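Local atomic coordinates of glycerate dehydrogenase (Bacillus sp. 5mfcol3.1, PDB entry 6P2I), a protein that probably reduces acyclic imino acids, made by a partner oxidase, to amino acids with NADPH as cofactor. Residues M1-T10 with L42-T53; E88-Q96 with Y297-I306. One frame throughout, in Å; residues are numbered along the deposited sequence. Where two conformers were deposited one is given.

Contact 1 (M1-T10 with L42-T53); sequences MKITYIDKPT and LSSTDIAIVEWT. With DAR (D-arginine), chain D.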
loop_
_atom_site.group_PDB
_atom_site.type_symbol
_atom_site.label_atom_id
_atom_site.label_comp_id
_atom_site.label_asym_id
_atom_site.label_seq_id
_atom_site.Cartn_x
_atom_site.Cartn_y
_atom_site.Cartn_z
ATOM N N MET A 1 -24.911 9.322 -39.110
ATOM C CA MET A 1 -23.876 9.030 -38.115
ATOM C C MET A 1 -24.390 8.078 -37.044
ATOM O O MET A 1 -25.217 8.443 -36.206
ATOM C CB MET A 1 -23.358 10.315 -37.457
ATOM C CG MET A 1 -22.211 10.135 -36.468
ATOM S SD MET A 1 -20.728 9.362 -37.167
ATOM C CE MET A 1 -20.418 10.396 -38.587
ATOM N N LYS A 2 -23.870 6.857 -37.078
ATOM C CA LYS A 2 -24.176 5.825 -36.104
ATOM C C LYS A 2 -22.940 5.550 -35.257
ATOM O O LYS A 2 -21.831 5.436 -35.786
ATOM C CB LYS A 2 -24.622 4.538 -36.799
ATOM C CG LYS A 2 -24.880 3.372 -35.855
ATOM C CD LYS A 2 -26.349 2.981 -35.849
ATOM C CE LYS A 2 -26.542 1.495 -35.564
ATOM N NZ LYS A 2 -25.897 1.076 -34.296
ATOM N N ILE A 3 -23.143 5.448 -33.947
ATOM C CA ILE A 3 -22.089 5.159 -32.981
ATOM C C ILE A 3 -22.526 3.929 -32.201
ATOM O O ILE A 3 -23.664 3.871 -31.721
ATOM C CB ILE A 3 -21.853 6.355 -32.042
ATOM C CG1 ILE A 3 -21.586 7.612 -32.871
ATOM C CG2 ILE A 3 -20.712 6.060 -31.038
ATOM C CD1 ILE A 3 -21.918 8.900 -32.159
ATOM N N THR A 4 -21.648 2.934 -32.105
ATOM C CA THR A 4 -22.014 1.660 -31.495
ATOM C C THR A 4 -20.952 1.222 -30.502
ATOM O O THR A 4 -19.794 1.018 -30.877
ATOM C CB THR A 4 -22.200 0.571 -32.548
ATOM O OG1 THR A 4 -23.189 0.988 -33.492
ATOM C CG2 THR A 4 -22.665 -0.716 -31.878
ATOM N N TYR A 5 -21.356 1.062 -29.246
ATOM C CA TYR A 5 -20.532 0.396 -28.238
ATOM C C TYR A 5 -20.812 -1.094 -28.421
ATOM O O TYR A 5 -21.892 -1.585 -28.075
ATOM C CB TYR A 5 -20.894 0.912 -26.849
ATOM C CG TYR A 5 -19.831 0.785 -25.758
ATOM C CD1 TYR A 5 -19.244 -0.439 -25.465
ATOM C CD2 TYR A 5 -19.446 1.886 -25.009
ATOM C CE1 TYR A 5 -18.286 -0.570 -24.446
ATOM C CE2 TYR A 5 -18.485 1.771 -23.992
ATOM C CZ TYR A 5 -17.914 0.541 -23.721
ATOM O OH TYR A 5 -16.977 0.420 -22.711
ATOM N N ILE A 6 -19.860 -1.817 -29.022
ATOM C CA ILE A 6 -20.179 -3.139 -29.563
ATOM C C ILE A 6 -20.176 -4.259 -28.537
ATOM O O ILE A 6 -20.597 -5.372 -28.866
ATOM C CB ILE A 6 -19.225 -3.534 -30.707
ATOM C CG1 ILE A 6 -17.817 -3.821 -30.175
ATOM C CG2 ILE A 6 -19.246 -2.475 -31.811
ATOM C CD1 ILE A 6 -16.911 -4.499 -31.219
ATOM N N ASP A 7 -19.714 -4.018 -27.306
ATOM C CA ASP A 7 -19.704 -5.074 -26.302
ATOM C C ASP A 7 -19.926 -4.450 -24.927
ATOM O O ASP A 7 -19.990 -3.230 -24.784
ATOM C CB ASP A 7 -18.414 -5.927 -26.364
ATOM C CG ASP A 7 -17.126 -5.090 -26.394
ATOM O OD1 ASP A 7 -17.162 -3.896 -26.055
ATOM O OD2 ASP A 7 -16.070 -5.647 -26.785
ATOM N N LYS A 8 -20.087 -5.308 -23.916
ATOM C CA LYS A 8 -20.666 -4.919 -22.627
ATOM C C LYS A 8 -19.824 -3.887 -21.887
ATOM O O LYS A 8 -18.705 -4.192 -21.452
ATOM C CB LYS A 8 -20.850 -6.159 -21.745
ATOM C CG LYS A 8 -21.562 -5.907 -20.432
ATOM C CD LYS A 8 -21.968 -7.222 -19.780
ATOM C CE LYS A 8 -20.778 -7.919 -19.133
ATOM N NZ LYS A 8 -20.634 -7.605 -17.679
ATOM N N PRO A 9 -20.317 -2.665 -21.709
ATOM C CA PRO A 9 -19.508 -1.659 -21.013
ATOM C C PRO A 9 -19.417 -1.969 -19.530
ATOM O O PRO A 9 -20.404 -2.350 -18.893
ATOM C CB PRO A 9 -20.259 -0.342 -21.253
ATOM C CG PRO A 9 -21.285 -0.649 -22.334
ATOM C CD PRO A 9 -21.584 -2.113 -22.224
ATOM N N THR A 10 -18.217 -1.797 -18.982
ATOM C CA THR A 10 -18.094 -1.807 -17.530
ATOM C C THR A 10 -18.857 -0.643 -16.929
ATOM O O THR A 10 -19.574 -0.801 -15.929
ATOM C CB THR A 10 -16.632 -1.733 -17.126
ATOM O OG1 THR A 10 -15.993 -2.968 -17.458
ATOM C CG2 THR A 10 -16.527 -1.469 -15.613
ATOM N N LEU A 42 -19.692 -4.028 -36.253
ATOM C CA LEU A 42 -18.687 -3.113 -36.780
ATOM C C LEU A 42 -19.060 -2.612 -38.170
ATOM O O LEU A 42 -18.767 -1.460 -38.509
ATOM C CB LEU A 42 -17.318 -3.796 -36.801
ATOM C CG LEU A 42 -16.734 -4.004 -35.394
ATOM C CD1 LEU A 42 -15.634 -5.070 -35.409
ATOM C CD2 LEU A 42 -16.215 -2.697 -34.788
ATOM N N SER A 43 -19.708 -3.445 -38.976
ATOM C CA SER A 43 -20.064 -3.059 -40.336
ATOM C C SER A 43 -21.370 -2.280 -40.429
ATOM O O SER A 43 -21.723 -1.821 -41.525
ATOM C CB SER A 43 -20.158 -4.302 -41.227
ATOM O OG SER A 43 -18.926 -4.998 -41.260
ATOM N N SER A 44 -22.086 -2.109 -39.318
ATOM C CA SER A 44 -23.366 -1.415 -39.314
ATOM C C SER A 44 -23.268 -0.035 -38.676
ATOM O O SER A 44 -24.295 0.577 -38.364
ATOM C CB SER A 44 -24.417 -2.264 -38.601
ATOM O OG SER A 44 -24.538 -3.534 -39.229
ATOM N N THR A 45 -22.052 0.470 -38.485
ATOM C CA THR A 45 -21.839 1.690 -37.733
ATOM C C THR A 45 -20.753 2.514 -38.411
ATOM O O THR A 45 -19.956 2.007 -39.206
ATOM C CB THR A 45 -21.483 1.359 -36.271
ATOM O OG1 THR A 45 -21.653 2.522 -35.451
ATOM C CG2 THR A 45 -20.044 0.847 -36.139
ATOM N N ASP A 46 -20.738 3.806 -38.094
ATOM C CA ASP A 46 -19.696 4.683 -38.599
ATOM C C ASP A 46 -18.569 4.868 -37.594
ATOM O O ASP A 46 -17.393 4.850 -37.975
ATOM C CB ASP A 46 -20.298 6.035 -38.971
ATOM C CG ASP A 46 -21.452 5.898 -39.928
ATOM O OD1 ASP A 46 -21.219 5.458 -41.078
ATOM O OD2 ASP A 46 -22.599 6.182 -39.513
ATOM N N ILE A 47 -18.913 5.025 -36.314
ATOM C CA ILE A 47 -17.964 5.003 -35.208
ATOM C C ILE A 47 -18.283 3.787 -34.354
ATOM O O ILE A 47 -19.456 3.505 -34.085
ATOM C CB ILE A 47 -18.045 6.290 -34.361
ATOM C CG1 ILE A 47 -17.768 7.521 -35.229
ATOM C CG2 ILE A 47 -17.102 6.204 -33.161
ATOM C CD1 ILE A 47 -17.988 8.837 -34.489
ATOM N N ALA A 48 -17.248 3.048 -33.956
ATOM C CA ALA A 48 -17.415 1.919 -33.051
ATOM C C ALA A 48 -16.593 2.156 -31.796
ATOM O O ALA A 48 -15.534 2.781 -31.850
ATOM C CB ALA A 48 -16.983 0.598 -33.690
ATOM N N ILE A 49 -17.098 1.641 -30.674
ATOM C CA ILE A 49 -16.402 1.652 -29.384
ATOM C C ILE A 49 -16.282 0.207 -28.926
ATOM O O ILE A 49 -17.252 -0.554 -29.003
ATOM C CB ILE A 49 -17.153 2.479 -28.330
ATOM C CG1 ILE A 49 -17.455 3.884 -28.854
ATOM C CG2 ILE A 49 -16.326 2.534 -27.012
ATOM C CD1 ILE A 49 -18.639 4.538 -28.176
ATOM N N VAL A 50 -15.104 -0.179 -28.444
ATOM C CA VAL A 50 -14.866 -1.571 -28.092
ATOM C C VAL A 50 -14.167 -1.637 -26.738
ATOM O O VAL A 50 -13.334 -0.781 -26.413
ATOM C CB VAL A 50 -14.048 -2.289 -29.188
ATOM C CG1 VAL A 50 -12.664 -1.648 -29.346
ATOM C CG2 VAL A 50 -13.939 -3.774 -28.894
ATOM N N GLU A 51 -14.530 -2.641 -25.939
ATOM C CA GLU A 51 -13.911 -2.849 -24.627
ATOM C C GLU A 51 -13.266 -4.216 -24.466
ATOM O O GLU A 51 -12.226 -4.334 -23.797
ATOM C CB GLU A 51 -14.945 -2.655 -23.507
ATOM C CG GLU A 51 -14.350 -2.929 -22.114
ATOM C CD GLU A 51 -15.189 -2.429 -20.961
ATOM O OE1 GLU A 51 -14.841 -2.763 -19.804
ATOM O OE2 GLU A 51 -16.177 -1.708 -21.188
ATOM N N TRP A 52 -13.847 -5.259 -25.069
ATOM C CA TRP A 52 -13.458 -6.635 -24.788
ATOM C C TRP A 52 -13.084 -7.441 -26.015
ATOM O O TRP A 52 -12.392 -8.455 -25.876
ATOM C CB TRP A 52 -14.605 -7.393 -24.100
ATOM C CG TRP A 52 -15.126 -6.752 -22.863
ATOM C CD1 TRP A 52 -16.212 -5.922 -22.751
ATOM C CD2 TRP A 52 -14.584 -6.888 -21.547
ATOM N NE1 TRP A 52 -16.378 -5.548 -21.435
ATOM C CE2 TRP A 52 -15.387 -6.122 -20.682
ATOM C CE3 TRP A 52 -13.488 -7.585 -21.020
ATOM C CZ2 TRP A 52 -15.130 -6.030 -19.308
ATOM C CZ3 TRP A 52 -13.236 -7.499 -19.659
ATOM C CH2 TRP A 52 -14.058 -6.731 -18.818
ATOM N N THR A 53 -13.545 -7.061 -27.195
ATOM C CA THR A 53 -13.578 -7.975 -28.322
ATOM C C THR A 53 -12.327 -7.835 -29.169
ATOM O O THR A 53 -11.995 -6.736 -29.619
ATOM C CB THR A 53 -14.829 -7.711 -29.158
ATOM O OG1 THR A 53 -15.970 -7.891 -28.318
ATOM C CG2 THR A 53 -14.908 -8.651 -30.357
HETATM N N DAR D . -6.422 -3.016 -19.783
HETATM C CA DAR D . -6.543 -1.719 -19.119
HETATM C CB DAR D . -7.804 -1.647 -18.245
HETATM C CG DAR D . -9.108 -1.783 -19.038
HETATM C CD DAR D . -10.311 -1.297 -18.236
HETATM N NE DAR D . -11.586 -1.274 -18.953
HETATM C CZ DAR D . -12.260 -0.131 -19.117
HETATM N NH1 DAR D . -11.622 1.042 -19.064
HETATM N NH2 DAR D . -13.575 -0.141 -19.340
HETATM C C DAR D . -6.465 -0.591 -20.132
HETATM O O DAR D . -7.051 0.497 -19.966
HETATM O OXT DAR D . -5.781 -0.783 -21.136
#
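The Tyr5 ring has Ile49 CG2 over one face, 3.9 Å from the ring centroid (CH-pi). Pro9 CG covers the centre of the opposite face. At the ring edge, Tyr5 OH donates to Glu51 OE2 at 2.7 Å, with ring and carboxylate planes 58° apart. Thr10 N reaches Glu51 OE2 from the carboxylate's other face, at 3.0 Å. Thr10 OG1 donates to Glu51 OE1 at 2.6 Å. Three donors from segment 1-10 hold this carboxylate in place. The extended Glu51 chain, with CG anti to the backbone N (chi1 177°), carries Glu51 OE1 to D-arginine NH2, which donates to it nearly straight at 2.9 Å. Trp52 lays one ring face on Glu51 CG, and Trp52 NE1 donates to Lys8 O at 2.7 Å, the oxygen lying in the indole plane. Asp7 grips the backbone that follows strand 47-50. Its OD1 accepts from Glu51 N through the syn lone pair, and its OD2 accepts from Trp52 N and Thr53 OG1. Strands 2-5 and 47-50 pair in parallel, with Ile3 beside Ile47. The two strands are neighbours in a five-stranded sheet, as in the flavodoxin-like substrate domain of D-2-hydroxyacid dehydrogenases, and their C-terminal ends lead into the D-arginine pocket.

Contact 2 (E88-Q96 with Y297-I306); sequences EIMVSNCPQ and YLAQKPVNVI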
loop_
_atom_site.group_PDB
_atom_site.type_symbol
_atom_site.label_atom_id
_atom_site.label_comp_id
_atom_site.label_asym_id
_atom_site.label_seq_id
_atom_site.Cartn_x
_atom_site.Cartn_y
_atom_site.Cartn_z
ATOM N N GLU A 88 -8.070 1.820 -43.991
ATOM C CA GLU A 88 -8.526 3.207 -43.871
ATOM C C GLU A 88 -9.533 3.384 -42.735
ATOM O O GLU A 88 -10.495 4.146 -42.848
ATOM C CB GLU A 88 -9.098 3.709 -45.198
ATOM C CG GLU A 88 -8.037 3.974 -46.263
ATOM C CD GLU A 88 -8.625 4.168 -47.650
ATOM O OE1 GLU A 88 -8.089 3.578 -48.613
ATOM O OE2 GLU A 88 -9.626 4.906 -47.779
ATOM N N ILE A 89 -9.309 2.682 -41.627
ATOM C CA ILE A 89 -10.115 2.836 -40.421
ATOM C C ILE A 89 -9.223 3.430 -39.343
ATOM O O ILE A 89 -8.195 2.841 -38.984
ATOM C CB ILE A 89 -10.729 1.506 -39.961
ATOM C CG1 ILE A 89 -11.632 0.941 -41.066
ATOM C CG2 ILE A 89 -11.484 1.701 -38.653
ATOM C CD1 ILE A 89 -12.269 -0.385 -40.715
ATOM N N MET A 90 -9.617 4.593 -38.837
ATOM C CA MET A 90 -8.846 5.311 -37.831
ATOM C C MET A 90 -9.152 4.754 -36.445
ATOM O O MET A 90 -10.256 4.269 -36.182
ATOM C CB MET A 90 -9.167 6.806 -37.939
ATOM C CG MET A 90 -8.238 7.779 -37.230
ATOM S SD MET A 90 -9.064 9.381 -37.018
ATOM C CE MET A 90 -8.332 10.249 -38.401
ATOM N N VAL A 91 -8.145 4.784 -35.566
ATOM C CA VAL A 91 -8.233 4.205 -34.228
ATOM C C VAL A 91 -7.754 5.225 -33.211
ATOM O O VAL A 91 -6.687 5.823 -33.386
ATOM C CB VAL A 91 -7.382 2.929 -34.086
ATOM C CG1 VAL A 91 -7.599 2.293 -32.705
ATOM C CG2 VAL A 91 -7.681 1.969 -35.190
ATOM N N SER A 92 -8.524 5.392 -32.139
ATOM C CA SER A 92 -8.109 6.151 -30.964
ATOM C C SER A 92 -8.260 5.271 -29.737
ATOM O O SER A 92 -9.100 4.371 -29.704
ATOM C CB SER A 92 -8.961 7.426 -30.752
ATOM O OG SER A 92 -8.728 8.414 -31.737
ATOM N N ASN A 93 -7.464 5.556 -28.701
ATOM C CA ASN A 93 -7.699 4.949 -27.401
ATOM C C ASN A 93 -8.164 6.023 -26.422
ATOM O O ASN A 93 -8.381 7.181 -26.793
ATOM C CB ASN A 93 -6.448 4.210 -26.904
ATOM C CG ASN A 93 -5.282 5.138 -26.587
ATOM O OD1 ASN A 93 -5.253 6.307 -26.979
ATOM N ND2 ASN A 93 -4.293 4.597 -25.892
ATOM N N CYS A 94 -8.331 5.621 -25.162
ATOM C CA CYS A 94 -8.552 6.552 -24.064
ATOM C C CYS A 94 -7.275 6.513 -23.238
ATOM O O CYS A 94 -7.020 5.528 -22.526
ATOM C CB CYS A 94 -9.776 6.167 -23.225
ATOM S SG CYS A 94 -11.317 6.275 -24.214
ATOM N N PRO A 95 -6.430 7.528 -23.339
ATOM C CA PRO A 95 -5.012 7.348 -23.003
ATOM C C PRO A 95 -4.613 7.610 -21.566
ATOM O O PRO A 95 -3.529 7.167 -21.181
ATOM C CB PRO A 95 -4.322 8.368 -23.911
ATOM C CG PRO A 95 -5.326 9.461 -24.065
ATOM C CD PRO A 95 -6.671 8.778 -24.086
ATOM N N GLN A 96 -5.391 8.365 -20.792
ATOM C CA GLN A 96 -4.894 8.784 -19.477
ATOM C C GLN A 96 -5.851 8.541 -18.320
ATOM O O GLN A 96 -5.477 8.802 -17.171
ATOM C CB GLN A 96 -4.518 10.275 -19.504
ATOM C CG GLN A 96 -3.554 10.656 -20.608
ATOM C CD GLN A 96 -2.886 11.999 -20.375
ATOM O OE1 GLN A 96 -2.816 12.490 -19.243
ATOM N NE2 GLN A 96 -2.372 12.595 -21.446
ATOM N N TYR A 297 -13.326 13.938 -33.315
ATOM C CA TYR A 297 -13.419 13.309 -34.626
ATOM C C TYR A 297 -14.467 14.002 -35.482
ATOM O O TYR A 297 -14.234 14.283 -36.664
ATOM C CB TYR A 297 -13.751 11.829 -34.464
ATOM C CG TYR A 297 -13.942 11.091 -35.756
ATOM C CD1 TYR A 297 -12.860 10.563 -36.447
ATOM C CD2 TYR A 297 -15.216 10.908 -36.290
ATOM C CE1 TYR A 297 -13.046 9.872 -37.644
ATOM C CE2 TYR A 297 -15.399 10.233 -37.476
ATOM C CZ TYR A 297 -14.313 9.715 -38.149
ATOM O OH TYR A 297 -14.508 9.030 -39.338
ATOM N N LEU A 298 -15.620 14.308 -34.893
ATOM C CA LEU A 298 -16.654 14.993 -35.654
ATOM C C LEU A 298 -16.222 16.399 -36.045
ATOM O O LEU A 298 -16.670 16.918 -37.079
ATOM C CB LEU A 298 -17.955 15.001 -34.857
ATOM C CG LEU A 298 -18.514 13.571 -34.776
ATOM C CD1 LEU A 298 -19.763 13.483 -33.912
ATOM C CD2 LEU A 298 -18.798 13.043 -36.184
ATOM N N ALA A 299 -15.346 17.017 -35.254
ATOM C CA ALA A 299 -14.779 18.320 -35.573
ATOM C C ALA A 299 -13.673 18.246 -36.620
ATOM O O ALA A 299 -13.104 19.288 -36.965
ATOM C CB ALA A 299 -14.240 18.984 -34.297
ATOM N N GLN A 300 -13.368 17.048 -37.129
ATOM C CA GLN A 300 -12.277 16.819 -38.082
ATOM C C GLN A 300 -10.926 17.221 -37.497
ATOM O O GLN A 300 -10.019 17.639 -38.219
ATOM C CB GLN A 300 -12.506 17.532 -39.420
ATOM C CG GLN A 300 -13.884 17.336 -40.035
ATOM C CD GLN A 300 -14.128 18.302 -41.171
ATOM O OE1 GLN A 300 -14.588 19.423 -40.957
ATOM N NE2 GLN A 300 -13.818 17.872 -42.393
ATOM N N LYS A 301 -10.781 17.100 -36.183
ATOM C CA LYS A 301 -9.506 17.308 -35.506
ATOM C C LYS A 301 -9.338 16.176 -34.503
ATOM O O LYS A 301 -9.353 16.396 -33.285
ATOM C CB LYS A 301 -9.447 18.679 -34.830
ATOM C CG LYS A 301 -9.412 19.860 -35.792
ATOM C CD LYS A 301 -9.156 21.171 -35.055
ATOM C CE LYS A 301 -7.922 21.069 -34.160
ATOM N NZ LYS A 301 -7.194 22.368 -34.030
ATOM N N PRO A 302 -9.183 14.945 -34.989
ATOM C CA PRO A 302 -9.193 13.785 -34.086
ATOM C C PRO A 302 -8.027 13.831 -33.115
ATOM O O PRO A 302 -6.955 14.362 -33.419
ATOM C CB PRO A 302 -9.065 12.587 -35.035
ATOM C CG PRO A 302 -9.256 13.138 -36.420
ATOM C CD PRO A 302 -8.874 14.569 -36.377
ATOM N N VAL A 303 -8.246 13.249 -31.935
ATOM C CA VAL A 303 -7.230 13.185 -30.894
ATOM C C VAL A 303 -6.999 11.730 -30.507
ATOM O O VAL A 303 -7.778 10.834 -30.849
ATOM C CB VAL A 303 -7.609 14.019 -29.653
ATOM C CG1 VAL A 303 -7.690 15.501 -30.022
ATOM C CG2 VAL A 303 -8.914 13.523 -29.056
ATOM N N ASN A 304 -5.886 11.502 -29.805
ATOM C CA ASN A 304 -5.529 10.181 -29.277
ATOM C C ASN A 304 -5.453 9.124 -30.378
ATOM O O ASN A 304 -5.728 7.942 -30.143
ATOM C CB ASN A 304 -6.504 9.745 -28.179
ATOM C CG ASN A 304 -6.650 10.793 -27.085
ATOM O OD1 ASN A 304 -5.667 11.398 -26.658
ATOM N ND2 ASN A 304 -7.878 11.016 -26.639
ATOM N N VAL A 305 -5.033 9.529 -31.573
ATOM C CA VAL A 305 -5.001 8.627 -32.719
ATOM C C VAL A 305 -3.822 7.674 -32.582
ATOM O O VAL A 305 -2.692 8.095 -32.307
ATOM C CB VAL A 305 -4.933 9.420 -34.033
ATOM C CG1 VAL A 305 -4.870 8.473 -35.230
ATOM C CG2 VAL A 305 -6.161 10.323 -34.166
ATOM N N ILE A 306 -4.084 6.385 -32.770
ATOM C CA ILE A 306 -3.046 5.364 -32.732
ATOM C C ILE A 306 -2.494 5.192 -34.139
ATOM O O ILE A 306 -3.250 4.933 -35.081
ATOM C CB ILE A 306 -3.598 4.035 -32.190
ATOM C CG1 ILE A 306 -4.306 4.251 -30.854
ATOM C CG2 ILE A 306 -2.488 3.003 -32.065
ATOM C CD1 ILE A 306 -3.432 4.883 -29.796
HETATM O O HOH W 1 -5.396 5.277 -36.593
#
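This is a single beta bridge with apolar packing, where the C-terminal tail passes along strand 90-92, an outermost strand of the sheet. Ser92 pairs with Val305. Ile306 N donates to Val91 O at 2.7 Å, nearly straight (172°), and Asn93 N makes a longer bond to Asn304 O at 3.3 Å. One water accepts from Val91 N and donates to Ile306 O. Ser92 OG donates to Val303 O at 2.7 Å and bonds Tyr68 OH. With CG anti to the backbone N (chi1 -165°), Met90 turns its thioether end onto the chain leaving helix 280-298. Met90 CE meets Pro302 CG at 3.6 Å, and Met90 SD lies at the edge of the Tyr297 ring, 4.0 Å from Tyr297 CD1, a Met-aromatic contact. The Asn304 amide lies against Pro95, with Asn304 OD1 3.3 Å from Pro95 CG, while its ND2 bonds Asn293 OD1. An alanine here removes the amide, which would probably open a gap beside Pro95 and leave Asn293 OD1 without this partner. Ile306 CD1 rests against the amide of Asn93, whose ND2 bonds Thr74 O. Pro95 also touches NADP, so the tail joins the sheet edge of the flavodoxin-like domain beside the cofactor site.

How the contacts relate
From the N terminus, the chain forms strand 2-5, then passes through strand 25-28 and helix 35-43 before contact 1 closes a loop of 31 residues. Contact 2 opens only later, at 88-96, so the two follow in series and neither nests nor crosses. Its loop of 200 residues holds the NADP-binding Rossmann domain and ends with helix 280-298, which returns to the first domain. Strand 68-71 lies between strands 47-50 and 90-92, so both contacts reach one sheet. They also touch directly. Ile47 CD1 packs on Tyr297 CD2 at 3.9 Å, and Met1 meets Leu298. The N terminus therefore packs against the end of helix 280-298 in this domain.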